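Local coordinates for putative cell adhesion protein (PDB 4H40) that is a putative cell adhesion protein, fimbrillin-like in family, that probably serves as a pilus component in the human gut bacterium Bacteroides fragilis, at residues Ala20-Pro25 / Arg46-Glu52; Val61-Lys66 / Thr114-Arg118; Glu198-Ile204 / Arg239-Arg245; Ser207-Gln211 / Pro228-Gly232. All coordinates share one frame; numbering follows the deposited sequence.

Interaction 1 of 4, residues Ala20-Pro25 / Arg46-Glu52; sequences AGGYYP and RPIFLLE
Tyr-23 takes Phe-49 CB over one face, while Leu-50 O and Glu-52 OE2 sit at its edge. The two residues form a single antiparallel bridge, by which the loop 46-52 joins the short strand 23-24 of this fimbrillin-like fold; Gly-22 and Tyr-24 also bond through their backbones to Ile-177. From the bridge and the residues next to it project three rings. Tyr-24 has Ile-48 CG1 over a face, 3.8 Å from the ring centroid and displaced toward the rim, with Arg-46 O at its edge. Phe-49 receives Pro-25 CG almost centrally on a face, 3.7 Å from its centroid, and Tyr-23 OH at its edge. All three face contacts are CH-pi interactions rather than ring stacks.

In the bridge, Tyr-23 N to Phe-49 O and Phe-49 N to Tyr-23 O are both 2.9 Å. With CG of Tyr-23 set between its backbone N and carbonyl carbon (chi1 77°), the ring reaches along the loop, and its hydroxyl donates to Glu-52 OE2 (3.0 Å) on the anti side of the carboxylate. Beyond the rings, Leu-51 CD1 meets Ala-20 CB. At the other end, the bent Arg-46 chain brings NH2 within 2.7 Å of Pro-25 O, a weak bond with an N-H...O angle of 117°.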
loop_
_atom_site.group_PDB
_atom_site.type_symbol
_atom_site.label_atom_id
_atom_site.label_comp_id
_atom_site.label_asym_id
_atom_site.label_seq_id
_atom_site.Cartn_x
_atom_site.Cartn_y
_atom_site.Cartn_z
ATOM N N ALA B 20 37.097 -13.903 8.654
ATOM C CA ALA B 20 35.753 -13.411 8.330
ATOM C C ALA B 20 35.532 -11.964 8.779
ATOM O O ALA B 20 35.936 -11.588 9.887
ATOM C CB ALA B 20 34.699 -14.309 8.970
ATOM N N GLY B 21 34.904 -11.177 7.904
ATOM C CA GLY B 21 34.612 -9.775 8.162
ATOM C C GLY B 21 33.151 -9.498 8.428
ATOM O O GLY B 21 32.775 -8.348 8.661
ATOM N N GLY B 22 32.339 -10.553 8.394
ATOM C CA GLY B 22 30.907 -10.504 8.641
ATOM C C GLY B 22 30.091 -10.054 7.453
ATOM O O GLY B 22 30.564 -10.092 6.312
ATOM N N TYR B 23 28.839 -9.670 7.707
ATOM C CA TYR B 23 27.997 -9.175 6.637
ATOM C C TYR B 23 27.039 -8.094 7.139
ATOM O O TYR B 23 26.742 -8.010 8.332
ATOM C CB TYR B 23 27.232 -10.311 5.921
ATOM C CG TYR B 23 26.028 -10.861 6.654
ATOM C CD1 TYR B 23 26.168 -11.841 7.628
ATOM C CD2 TYR B 23 24.743 -10.486 6.293
ATOM C CE1 TYR B 23 25.058 -12.423 8.240
ATOM C CE2 TYR B 23 23.623 -11.042 6.911
ATOM C CZ TYR B 23 23.784 -12.002 7.898
ATOM O OH TYR B 23 22.673 -12.547 8.511
ATOM N N TYR B 24 26.601 -7.238 6.206
ATOM C CA TYR B 24 25.595 -6.233 6.466
ATOM C C TYR B 24 24.274 -6.865 6.087
ATOM O O TYR B 24 24.091 -7.240 4.915
ATOM C CB TYR B 24 25.858 -4.951 5.670
ATOM C CG TYR B 24 27.019 -4.133 6.169
ATOM C CD1 TYR B 24 26.880 -3.287 7.267
ATOM C CD2 TYR B 24 28.246 -4.154 5.507
ATOM C CE1 TYR B 24 27.934 -2.497 7.707
ATOM C CE2 TYR B 24 29.313 -3.370 5.942
ATOM C CZ TYR B 24 29.154 -2.549 7.051
ATOM O OH TYR B 24 30.195 -1.766 7.493
ATOM N N PRO B 25 23.380 -7.114 7.066
ATOM C CA PRO B 25 22.103 -7.762 6.730
ATOM C C PRO B 25 21.158 -6.829 5.979
ATOM O O PRO B 25 21.286 -5.603 6.027
ATOM C CB PRO B 25 21.541 -8.124 8.105
ATOM C CG PRO B 25 22.095 -7.082 8.998
ATOM C CD PRO B 25 23.460 -6.796 8.506
ATOM N N ARG B 46 25.469 1.116 10.321
ATOM C CA ARG B 46 24.850 -0.183 10.117
ATOM C C ARG B 46 25.605 -1.247 10.885
ATOM O O ARG B 46 26.842 -1.270 10.835
ATOM C CB ARG B 46 24.783 -0.532 8.629
ATOM C CG ARG B 46 23.706 0.251 7.879
ATOM C CD ARG B 46 22.372 -0.463 7.810
ATOM N NE ARG B 46 22.470 -1.792 7.214
ATOM C CZ ARG B 46 22.341 -2.036 5.917
ATOM N NH1 ARG B 46 22.147 -1.036 5.062
ATOM N NH2 ARG B 46 22.422 -3.274 5.459
ATOM N N PRO B 47 24.893 -2.116 11.643
ATOM C CA PRO B 47 25.606 -3.178 12.371
ATOM C C PRO B 47 25.999 -4.313 11.443
ATOM O O PRO B 47 25.310 -4.601 10.446
ATOM C CB PRO B 47 24.609 -3.644 13.428
ATOM C CG PRO B 47 23.261 -3.129 13.004
ATOM C CD PRO B 47 23.424 -2.219 11.817
ATOM N N ILE B 48 27.113 -4.956 11.789
ATOM C CA ILE B 48 27.641 -6.099 11.062
ATOM C C ILE B 48 27.306 -7.358 11.849
ATOM O O ILE B 48 27.589 -7.431 13.050
ATOM C CB ILE B 48 29.168 -5.930 10.822
ATOM C CG1 ILE B 48 29.411 -4.751 9.881
ATOM C CG2 ILE B 48 29.803 -7.201 10.255
ATOM C CD1 ILE B 48 30.581 -4.000 10.164
ATOM N N PHE B 49 26.708 -8.345 11.174
ATOM C CA PHE B 49 26.388 -9.638 11.751
ATOM C C PHE B 49 27.486 -10.620 11.419
ATOM O O PHE B 49 28.243 -10.387 10.480
ATOM C CB PHE B 49 25.050 -10.149 11.212
ATOM C CG PHE B 49 23.805 -9.489 11.754
ATOM C CD1 PHE B 49 23.889 -8.397 12.611
ATOM C CD2 PHE B 49 22.541 -9.935 11.374
ATOM C CE1 PHE B 49 22.739 -7.751 13.065
ATOM C CE2 PHE B 49 21.384 -9.307 11.860
ATOM C CZ PHE B 49 21.492 -8.216 12.705
ATOM N N LEU B 50 27.585 -11.722 12.188
ATOM C CA LEU B 50 28.562 -12.769 11.896
ATOM C C LEU B 50 28.042 -13.560 10.740
ATOM O O LEU B 50 26.822 -13.735 10.657
ATOM C CB LEU B 50 28.777 -13.711 13.088
ATOM C CG LEU B 50 29.219 -13.166 14.427
ATOM C CD1 LEU B 50 29.215 -14.282 15.443
ATOM C CD2 LEU B 50 30.607 -12.567 14.354
ATOM N N LEU B 51 28.934 -14.078 9.870
ATOM C CA LEU B 51 28.519 -14.936 8.762
ATOM C C LEU B 51 27.800 -16.131 9.366
ATOM O O LEU B 51 28.232 -16.624 10.408
ATOM C CB LEU B 51 29.730 -15.365 7.910
ATOM C CG LEU B 51 30.552 -14.235 7.276
ATOM C CD1 LEU B 51 31.821 -14.765 6.622
ATOM C CD2 LEU B 51 29.726 -13.448 6.266
ATOM N N GLU B 52 26.674 -16.539 8.800
ATOM C CA GLU B 52 25.875 -17.628 9.373
ATOM C C GLU B 52 26.632 -18.971 9.359
ATOM O O GLU B 52 27.312 -19.313 8.393
ATOM C CB GLU B 52 24.500 -17.761 8.682
ATOM C CG GLU B 52 23.600 -16.525 8.806
ATOM C CD GLU B 52 23.309 -15.998 10.207
ATOM O OE1 GLU B 52 23.088 -16.830 11.118
ATOM O OE2 GLU B 52 23.287 -14.755 10.390
#

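Interaction 2 of 4, residues Val61-Lys66 / Thr114-Arg118; sequences VYDDAK and TYYFR
Val-61 and Tyr-62 of strand 56-62 run antiparallel to Tyr-116 and Phe-117 of strand 113-121. Val-61 faces Phe-117 as a non-hydrogen-bonded pair, and Tyr-62 faces Tyr-116 as a hydrogen-bonded one. Tyr-62 N donates to Tyr-116 O at 2.9 Å; in return Tyr-116 N gives its hydrogen to Tyr-62 O at 3.0 Å. The chain then passes through a type I turn, Asp-63 to Lys-66, closed by a backbone bond from Lys-66 N to Asp-63 O.

In this fimbrillin-like protein, the turn that follows strand 56-62 lies against Tyr-116 of the neighbouring strand. Strand 113-121 also pairs with strand 153-157, through backbone bonds from Tyr-115 to Val-155 and from Phe-117 to Thr-153.

Lys-66 CG lies over one face of the Tyr-116 ring, 4.0 Å from the ring centroid, and the chain runs on extended, so that CE also stays above that face; NZ is distant enough for at most a weak cation-pi attraction. Asp-63 O and Asp-64 O approach the ring at its edge. Beside it, Tyr-62 CB packs on Tyr-116 CB. The Tyr-62 ring extends to the aliphatic part of Arg-118, with Tyr-62 CE1 3.6 Å from Arg-118 CG, while the Arg-118 guanidinium pairs with Asp-145. A chi1 of 175° swings Val-61 CG1 away from its own backbone N and toward Tyr-115, where it touches CD1 at 3.9 Å. A water donates to both Asp-64 OD2 and Thr-114 O, linking the turn to the strand.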
loop_
_atom_site.group_PDB
_atom_site.type_symbol
_atom_site.label_atom_id
_atom_site.label_comp_id
_atom_site.label_asym_id
_atom_site.label_seq_id
_atom_site.Cartn_x
_atom_site.Cartn_y
_atom_site.Cartn_z
ATOM N N VAL B 61 40.416 -14.529 -6.578
ATOM C CA VAL B 61 41.702 -13.833 -6.630
ATOM C C VAL B 61 41.973 -13.281 -8.036
ATOM O O VAL B 61 41.676 -13.936 -9.035
ATOM C CB VAL B 61 42.853 -14.742 -6.133
ATOM C CG1 VAL B 61 44.218 -14.080 -6.292
ATOM C CG2 VAL B 61 42.635 -15.137 -4.679
ATOM N N TYR B 62 42.525 -12.054 -8.079
ATOM C CA TYR B 62 42.946 -11.318 -9.275
ATOM C C TYR B 62 44.401 -10.851 -9.125
ATOM O O TYR B 62 44.849 -10.648 -7.998
ATOM C CB TYR B 62 42.040 -10.098 -9.523
ATOM C CG TYR B 62 40.565 -10.415 -9.628
ATOM C CD1 TYR B 62 39.749 -10.403 -8.504
ATOM C CD2 TYR B 62 39.972 -10.670 -10.862
ATOM C CE1 TYR B 62 38.387 -10.685 -8.596
ATOM C CE2 TYR B 62 38.606 -10.930 -10.971
ATOM C CZ TYR B 62 37.816 -10.930 -9.837
ATOM O OH TYR B 62 36.469 -11.195 -9.945
ATOM N N ASP B 63 45.132 -10.642 -10.238
ATOM C CA ASP B 63 46.500 -10.123 -10.132
ATOM C C ASP B 63 46.440 -8.584 -9.929
ATOM O O ASP B 63 45.339 -8.036 -9.814
ATOM C CB ASP B 63 47.366 -10.527 -11.349
ATOM C CG ASP B 63 46.884 -10.095 -12.727
ATOM O OD1 ASP B 63 45.967 -9.252 -12.803
ATOM O OD2 ASP B 63 47.452 -10.576 -13.729
ATOM N N ASP B 64 47.606 -7.897 -9.887
ATOM C CA ASP B 64 47.683 -6.440 -9.695
ATOM C C ASP B 64 47.008 -5.648 -10.848
ATOM O O ASP B 64 46.625 -4.495 -10.645
ATOM C CB ASP B 64 49.146 -5.973 -9.499
ATOM C CG ASP B 64 50.160 -6.565 -10.461
ATOM O OD1 ASP B 64 50.023 -6.339 -11.688
ATOM O OD2 ASP B 64 51.123 -7.207 -9.984
ATOM N N ALA B 65 46.832 -6.281 -12.025
ATOM C CA ALA B 65 46.190 -5.689 -13.198
ATOM C C ALA B 65 44.682 -6.064 -13.289
ATOM O O ALA B 65 44.043 -5.796 -14.311
ATOM C CB ALA B 65 46.922 -6.117 -14.460
ATOM N N LYS B 66 44.124 -6.653 -12.203
ATOM C CA LYS B 66 42.717 -7.062 -12.025
ATOM C C LYS B 66 42.283 -8.203 -12.987
ATOM O O LYS B 66 41.107 -8.277 -13.372
ATOM C CB LYS B 66 41.744 -5.861 -12.127
ATOM C CG LYS B 66 41.836 -4.876 -10.967
ATOM C CD LYS B 66 40.826 -3.759 -11.145
ATOM C CE LYS B 66 40.934 -2.669 -10.104
ATOM N NZ LYS B 66 39.756 -1.750 -10.151
ATOM N N THR B 114 51.114 -8.551 -5.066
ATOM C CA THR B 114 49.908 -7.786 -4.767
ATOM C C THR B 114 48.787 -8.358 -5.601
ATOM O O THR B 114 48.921 -8.521 -6.817
ATOM C CB THR B 114 50.119 -6.277 -4.969
ATOM O OG1 THR B 114 51.292 -5.869 -4.255
ATOM C CG2 THR B 114 48.921 -5.447 -4.498
ATOM N N TYR B 115 47.684 -8.672 -4.917
ATOM C CA TYR B 115 46.479 -9.282 -5.466
ATOM C C TYR B 115 45.205 -8.558 -5.027
ATOM O O TYR B 115 45.126 -8.062 -3.905
ATOM C CB TYR B 115 46.374 -10.754 -4.999
ATOM C CG TYR B 115 47.577 -11.608 -5.316
ATOM C CD1 TYR B 115 47.670 -12.293 -6.525
ATOM C CD2 TYR B 115 48.614 -11.752 -4.400
ATOM C CE1 TYR B 115 48.782 -13.083 -6.823
ATOM C CE2 TYR B 115 49.733 -12.535 -4.689
ATOM C CZ TYR B 115 49.810 -13.207 -5.898
ATOM O OH TYR B 115 50.908 -13.989 -6.176
ATOM N N TYR B 116 44.192 -8.552 -5.899
ATOM C CA TYR B 116 42.859 -8.040 -5.597
ATOM C C TYR B 116 42.014 -9.225 -5.238
ATOM O O TYR B 116 42.240 -10.303 -5.784
ATOM C CB TYR B 116 42.257 -7.298 -6.798
ATOM C CG TYR B 116 42.830 -5.916 -7.013
ATOM C CD1 TYR B 116 42.378 -4.829 -6.268
ATOM C CD2 TYR B 116 43.787 -5.682 -7.996
ATOM C CE1 TYR B 116 42.889 -3.550 -6.472
ATOM C CE2 TYR B 116 44.297 -4.406 -8.219
ATOM C CZ TYR B 116 43.847 -3.341 -7.452
ATOM O OH TYR B 116 44.343 -2.075 -7.658
ATOM N N PHE B 117 41.064 -9.073 -4.324
ATOM C CA PHE B 117 40.224 -10.215 -4.002
ATOM C C PHE B 117 38.785 -9.786 -3.763
ATOM O O PHE B 117 38.510 -8.706 -3.232
ATOM C CB PHE B 117 40.785 -11.073 -2.831
ATOM C CG PHE B 117 40.887 -10.399 -1.483
ATOM C CD1 PHE B 117 42.011 -9.661 -1.140
ATOM C CD2 PHE B 117 39.863 -10.517 -0.545
ATOM C CE1 PHE B 117 42.091 -9.007 0.100
ATOM C CE2 PHE B 117 39.946 -9.869 0.702
ATOM C CZ PHE B 117 41.064 -9.124 1.018
ATOM N N ARG B 118 37.868 -10.642 -4.217
ATOM C CA ARG B 118 36.425 -10.481 -4.070
ATOM C C ARG B 118 35.871 -11.702 -3.358
ATOM O O ARG B 118 36.505 -12.767 -3.357
ATOM C CB ARG B 118 35.728 -10.269 -5.426
ATOM C CG ARG B 118 36.247 -9.079 -6.198
ATOM C CD ARG B 118 35.222 -8.560 -7.168
ATOM N NE ARG B 118 35.287 -7.105 -7.195
ATOM C CZ ARG B 118 34.247 -6.295 -7.052
ATOM N NH1 ARG B 118 33.024 -6.784 -6.937
ATOM N NH2 ARG B 118 34.419 -4.989 -7.053
HETATM O O HOH W 1 50.407 -9.347 -8.676
#

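Interaction 3 of 4, residues Glu198-Ile204 / Arg239-Arg245; sequences EMLAEGI and RITQATR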
loop_
_atom_site.group_PDB
_atom_site.type_symbol
_atom_site.label_atom_id
_atom_site.label_comp_id
_atom_site.label_asym_id
_atom_site.label_seq_id
_atom_site.Cartn_x
_atom_site.Cartn_y
_atom_site.Cartn_z
ATOM N N GLU B 198 -1.740 -23.266 7.567
ATOM C CA GLU B 198 -0.583 -23.949 6.992
ATOM C C GLU B 198 -0.365 -23.481 5.567
ATOM O O GLU B 198 -1.253 -22.862 4.986
ATOM C CB GLU B 198 -0.803 -25.477 6.988
ATOM C CG GLU B 198 -0.915 -26.148 8.347
ATOM C CD GLU B 198 -1.576 -27.512 8.257
ATOM O OE1 GLU B 198 -2.827 -27.566 8.182
ATOM O OE2 GLU B 198 -0.839 -28.523 8.194
HETATM N N MSE B 199 0.807 -23.807 4.998
HETATM C CA MSE B 199 1.166 -23.545 3.599
HETATM C C MSE B 199 0.689 -24.691 2.741
HETATM O O MSE B 199 0.916 -25.844 3.100
HETATM C CB MSE B 199 2.710 -23.451 3.429
HETATM C CG MSE B 199 3.351 -22.236 4.081
HETATM SE SE MSE B 199 3.411 -20.645 2.941
HETATM C CE MSE B 199 4.874 -21.128 1.850
ATOM N N LEU B 200 0.106 -24.411 1.577
ATOM C CA LEU B 200 -0.194 -25.495 0.660
ATOM C C LEU B 200 1.115 -25.828 -0.103
ATOM O O LEU B 200 2.061 -25.022 -0.070
ATOM C CB LEU B 200 -1.325 -25.101 -0.296
ATOM C CG LEU B 200 -2.719 -24.988 0.284
ATOM C CD1 LEU B 200 -3.662 -24.428 -0.733
ATOM C CD2 LEU B 200 -3.208 -26.320 0.831
ATOM N N ALA B 201 1.190 -26.994 -0.790
ATOM C CA ALA B 201 2.394 -27.327 -1.564
ATOM C C ALA B 201 2.716 -26.224 -2.598
ATOM O O ALA B 201 3.886 -25.989 -2.908
ATOM C CB ALA B 201 2.208 -28.650 -2.256
ATOM N N GLU B 202 1.671 -25.512 -3.064
ATOM C CA GLU B 202 1.782 -24.403 -4.012
ATOM C C GLU B 202 2.446 -23.152 -3.358
ATOM O O GLU B 202 2.977 -22.318 -4.083
ATOM C CB GLU B 202 0.402 -24.020 -4.594
ATOM C CG GLU B 202 -0.298 -25.090 -5.423
ATOM C CD GLU B 202 -1.020 -26.213 -4.683
ATOM O OE1 GLU B 202 -1.157 -26.135 -3.440
ATOM O OE2 GLU B 202 -1.440 -27.185 -5.355
ATOM N N GLY B 203 2.388 -23.046 -2.020
ATOM C CA GLY B 203 2.959 -21.954 -1.237
ATOM C C GLY B 203 2.623 -20.552 -1.714
ATOM O O GLY B 203 1.503 -20.282 -2.165
ATOM N N ILE B 204 3.605 -19.648 -1.633
ATOM C CA ILE B 204 3.461 -18.251 -2.063
ATOM C C ILE B 204 4.202 -18.052 -3.386
ATOM O O ILE B 204 5.417 -18.258 -3.458
ATOM C CB ILE B 204 3.961 -17.281 -0.952
ATOM C CG1 ILE B 204 3.102 -17.417 0.312
ATOM C CG2 ILE B 204 4.023 -15.815 -1.465
ATOM C CD1 ILE B 204 3.759 -16.979 1.501
ATOM N N ARG B 239 8.561 -19.197 -6.416
ATOM C CA ARG B 239 7.677 -19.848 -5.470
ATOM C C ARG B 239 8.359 -20.060 -4.103
ATOM O O ARG B 239 9.494 -20.543 -4.042
ATOM C CB ARG B 239 7.206 -21.179 -6.045
ATOM C CG ARG B 239 6.102 -21.837 -5.245
ATOM C CD ARG B 239 5.636 -23.166 -5.812
ATOM N NE ARG B 239 5.208 -23.122 -7.220
ATOM C CZ ARG B 239 4.025 -22.686 -7.654
ATOM N NH1 ARG B 239 3.132 -22.189 -6.799
ATOM N NH2 ARG B 239 3.734 -22.716 -8.946
ATOM N N ILE B 240 7.686 -19.652 -3.017
ATOM C CA ILE B 240 8.138 -19.881 -1.636
ATOM C C ILE B 240 7.318 -21.062 -1.174
ATOM O O ILE B 240 6.097 -20.982 -1.199
ATOM C CB ILE B 240 8.007 -18.659 -0.682
ATOM C CG1 ILE B 240 8.489 -17.321 -1.328
ATOM C CG2 ILE B 240 8.732 -18.951 0.625
ATOM C CD1 ILE B 240 8.114 -16.042 -0.498
ATOM N N THR B 241 7.959 -22.184 -0.860
ATOM C CA THR B 241 7.260 -23.393 -0.442
ATOM C C THR B 241 7.420 -23.606 1.062
ATOM O O THR B 241 6.618 -24.318 1.673
ATOM C CB THR B 241 7.757 -24.619 -1.247
ATOM O OG1 THR B 241 9.180 -24.569 -1.379
ATOM C CG2 THR B 241 7.139 -24.693 -2.628
ATOM N N GLN B 242 8.436 -22.975 1.660
ATOM C CA GLN B 242 8.748 -23.167 3.072
ATOM C C GLN B 242 8.485 -21.919 3.909
ATOM O O GLN B 242 8.797 -20.800 3.501
ATOM C CB GLN B 242 10.210 -23.616 3.232
ATOM C CG GLN B 242 10.425 -25.083 2.880
ATOM C CD GLN B 242 11.629 -25.268 1.987
ATOM O OE1 GLN B 242 12.784 -24.963 2.355
ATOM N NE2 GLN B 242 11.382 -25.793 0.784
ATOM N N ALA B 243 7.929 -22.134 5.099
ATOM C CA ALA B 243 7.615 -21.089 6.062
ATOM C C ALA B 243 7.969 -21.557 7.449
ATOM O O ALA B 243 8.069 -22.749 7.669
ATOM C CB ALA B 243 6.138 -20.723 5.982
ATOM N N THR B 244 8.193 -20.642 8.372
ATOM C CA THR B 244 8.505 -20.954 9.769
ATOM C C THR B 244 7.324 -20.537 10.637
ATOM O O THR B 244 6.602 -19.619 10.279
ATOM C CB THR B 244 9.818 -20.252 10.242
ATOM O OG1 THR B 244 9.675 -18.846 10.088
ATOM C CG2 THR B 244 11.044 -20.707 9.490
ATOM N N ARG B 245 7.151 -21.151 11.782
ATOM C CA ARG B 245 6.051 -20.786 12.631
ATOM C C ARG B 245 6.488 -20.005 13.825
ATOM O O ARG B 245 7.427 -20.404 14.510
ATOM C CB ARG B 245 5.264 -22.021 13.098
ATOM C CG ARG B 245 3.841 -21.593 13.400
ATOM C CD ARG B 245 2.924 -22.718 13.676
ATOM N NE ARG B 245 2.556 -23.448 12.477
ATOM C CZ ARG B 245 1.593 -23.086 11.648
ATOM N NH1 ARG B 245 0.947 -21.942 11.831
ATOM N NH2 ARG B 245 1.299 -23.838 10.600
HETATM O O HOH W 2 4.467 -25.835 0.856
#
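Arg-239 NH1 donates to Glu-202 O at 2.7 Å, in the carbonyl plane and on a lone pair, with the acceptor also close to the guanidinium plane. The chain is extended to CD and bends at chi3 (-55°), which turns the group back to the corner formed by Ala-201 and Glu-202; its NH2 has a second partner, the carboxylate of Glu-205. Next to it, Ile-204 and Ile-240 exchange two backbone bonds: Ile-240 N to Ile-204 O at 2.7 Å, and Ile-204 N to Ile-240 O at 2.9 Å. These mark an antiparallel hydrogen-bonded pair at the border of a four-stranded sheet, in which strand 237-240 is outermost and 197-207 lies inside it.

Just before the pair, a type I turn from Leu-200 to Gly-203 interrupts strand 197-207. The positive phi of Gly-203 (49°) sets its CA against Ile-240 O in a CA-H...O contact. A water spans the corner, donating to Leu-200 O and Thr-241 O.

Farther out, the selenomethionine at Met-199, bent at chi2 and chi3, packs its CG 3.7 Å from Ala-243 CB and brings CE to 3.3 Å from Ile-240 O. Thr-241 CG2 meets Ala-201 O at 3.5 Å, while Arg-245, whose NH2 is bonded to Leu-197 O, passes Glu-198 CG.

Interaction 4 of 4, residues Ser207-Gln211 / Pro228-Gly232; sequences SGIQQ and PVKVG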
loop_
_atom_site.group_PDB
_atom_site.type_symbol
_atom_site.label_atom_id
_atom_site.label_comp_id
_atom_site.label_asym_id
_atom_site.label_seq_id
_atom_site.Cartn_x
_atom_site.Cartn_y
_atom_site.Cartn_z
ATOM N N SER B 207 4.905 -13.169 -8.881
ATOM C CA SER B 207 4.896 -13.095 -10.347
ATOM C C SER B 207 5.096 -11.670 -10.834
ATOM O O SER B 207 4.705 -10.727 -10.148
ATOM C CB SER B 207 3.566 -13.620 -10.885
ATOM O OG SER B 207 3.527 -15.035 -10.978
ATOM N N GLY B 208 5.671 -11.539 -12.025
ATOM C CA GLY B 208 5.926 -10.254 -12.665
ATOM C C GLY B 208 7.207 -9.599 -12.205
ATOM O O GLY B 208 7.285 -8.374 -12.087
ATOM N N ILE B 209 8.224 -10.417 -11.936
ATOM C CA ILE B 209 9.508 -9.919 -11.455
ATOM C C ILE B 209 10.568 -10.046 -12.591
ATOM O O ILE B 209 10.240 -10.515 -13.683
ATOM C CB ILE B 209 9.903 -10.621 -10.127
ATOM C CG1 ILE B 209 9.525 -12.131 -10.138
ATOM C CG2 ILE B 209 9.255 -9.902 -8.981
ATOM C CD1 ILE B 209 10.340 -13.017 -9.243
ATOM N N GLN B 210 11.789 -9.534 -12.364
ATOM C CA GLN B 210 12.880 -9.551 -13.333
ATOM C C GLN B 210 13.171 -10.942 -13.819
ATOM O O GLN B 210 13.267 -11.867 -13.004
ATOM C CB GLN B 210 14.154 -8.973 -12.703
ATOM C CG GLN B 210 15.355 -8.858 -13.638
ATOM C CD GLN B 210 15.315 -7.569 -14.400
ATOM O OE1 GLN B 210 15.535 -6.489 -13.842
ATOM N NE2 GLN B 210 15.007 -7.653 -15.687
ATOM N N GLN B 211 13.308 -11.096 -15.150
ATOM C CA GLN B 211 13.758 -12.354 -15.730
ATOM C C GLN B 211 15.293 -12.324 -15.616
ATOM O O GLN B 211 15.880 -11.299 -15.975
ATOM C CB GLN B 211 13.262 -12.538 -17.173
ATOM C CG GLN B 211 13.423 -13.973 -17.697
ATOM C CD GLN B 211 12.401 -14.944 -17.140
ATOM O OE1 GLN B 211 12.686 -15.734 -16.223
ATOM N NE2 GLN B 211 11.183 -14.907 -17.673
ATOM N N PRO B 228 21.560 -4.778 -12.733
ATOM C CA PRO B 228 20.713 -3.620 -13.074
ATOM C C PRO B 228 19.306 -3.730 -12.505
ATOM O O PRO B 228 18.836 -4.835 -12.226
ATOM C CB PRO B 228 20.684 -3.651 -14.602
ATOM C CG PRO B 228 20.844 -5.094 -14.941
ATOM C CD PRO B 228 21.768 -5.659 -13.903
ATOM N N VAL B 229 18.631 -2.572 -12.390
ATOM C CA VAL B 229 17.246 -2.454 -11.917
ATOM C C VAL B 229 16.338 -2.223 -13.154
ATOM O O VAL B 229 15.819 -1.112 -13.351
ATOM C CB VAL B 229 17.039 -1.359 -10.822
ATOM C CG1 VAL B 229 15.765 -1.628 -10.022
ATOM C CG2 VAL B 229 18.246 -1.238 -9.890
ATOM N N LYS B 230 16.190 -3.262 -14.015
ATOM C CA LYS B 230 15.351 -3.147 -15.221
ATOM C C LYS B 230 13.939 -3.763 -14.980
ATOM O O LYS B 230 13.713 -4.456 -13.974
ATOM C CB LYS B 230 16.015 -3.681 -16.531
ATOM C CG LYS B 230 16.941 -4.896 -16.440
ATOM C CD LYS B 230 17.286 -5.415 -17.847
ATOM C CE LYS B 230 18.441 -6.393 -17.896
ATOM N NZ LYS B 230 18.092 -7.724 -17.319
ATOM N N VAL B 231 12.988 -3.428 -15.894
ATOM C CA VAL B 231 11.567 -3.774 -15.875
ATOM C C VAL B 231 11.366 -5.315 -15.867
ATOM O O VAL B 231 11.871 -6.028 -16.744
ATOM C CB VAL B 231 10.795 -3.063 -17.042
ATOM C CG1 VAL B 231 9.326 -3.477 -17.085
ATOM C CG2 VAL B 231 10.885 -1.542 -16.915
ATOM N N GLY B 232 10.625 -5.785 -14.864
ATOM C CA GLY B 232 10.279 -7.196 -14.697
ATOM C C GLY B 232 9.193 -7.660 -15.650
ATOM O O GLY B 232 8.613 -6.822 -16.331
#
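Lys-230 extends past the side-chain amide of Gln-210, and its chain can be followed atom by atom. CB begins the approach, with Gln-210 CD 4.5 Å away. CG comes nearer, 3.7 Å from that same carbon, and is the main aliphatic neighbour of the amide. CD then continues beside the group, and CE passes without a closer approach. A bend at chi4 (71°) turns NZ back, leaving it 4.0 Å from Gln-210 CD and 4.4 Å from Gln-211 O. The lysine chain crosses the glutamine side chain at about a right angle, with CG the lysine atom nearest the amide carbon.

In the fimbrillin-like fold, this is a loop packed against a short, weakly bonded strand: the loop follows strand 197-207, and strand 230-231 lies at the border of a small mixed sheet, parallel to strand 260-262. Lys-230 O accepts from Thr-260 OG1 of that neighbour, whereas Gln-210 O is held by Asn-136.

Gln-210 reaches the lysine with CG anti to its backbone N (chi1 -177°) and a bend at chi2, which bring CD to 3.5 Å from Lys-230 O. The backbones come together at Gly-232, whose CA is 3.6 Å from Gln-210 N and 3.5 Å from Ile-209 O.

Overall arrangement
Each of the four contacts mixes buried and exposed residues. Interaction 2 is the most enclosed, with four buried and one exposed, whereas in interactions 1 and 3 the exposed outnumber the buried, five to three and six to three. Interactions 1, 2 and 3 each include an antiparallel backbone bridge; interaction 4 rests on a lysine-glutamine crossing beside a glycine. Aromatic faces carry much of interaction 1, and one tyrosine face serves interaction 2. Interaction 3 adds to its backbone pair an arginine bound to a turn carbonyl. Interaction 4, which takes the loop leaving strand 197-207, is nested within the loop that interaction 3 closes. Interactions 2 and 3 lie farthest apart, on opposite sides of the chain's centre.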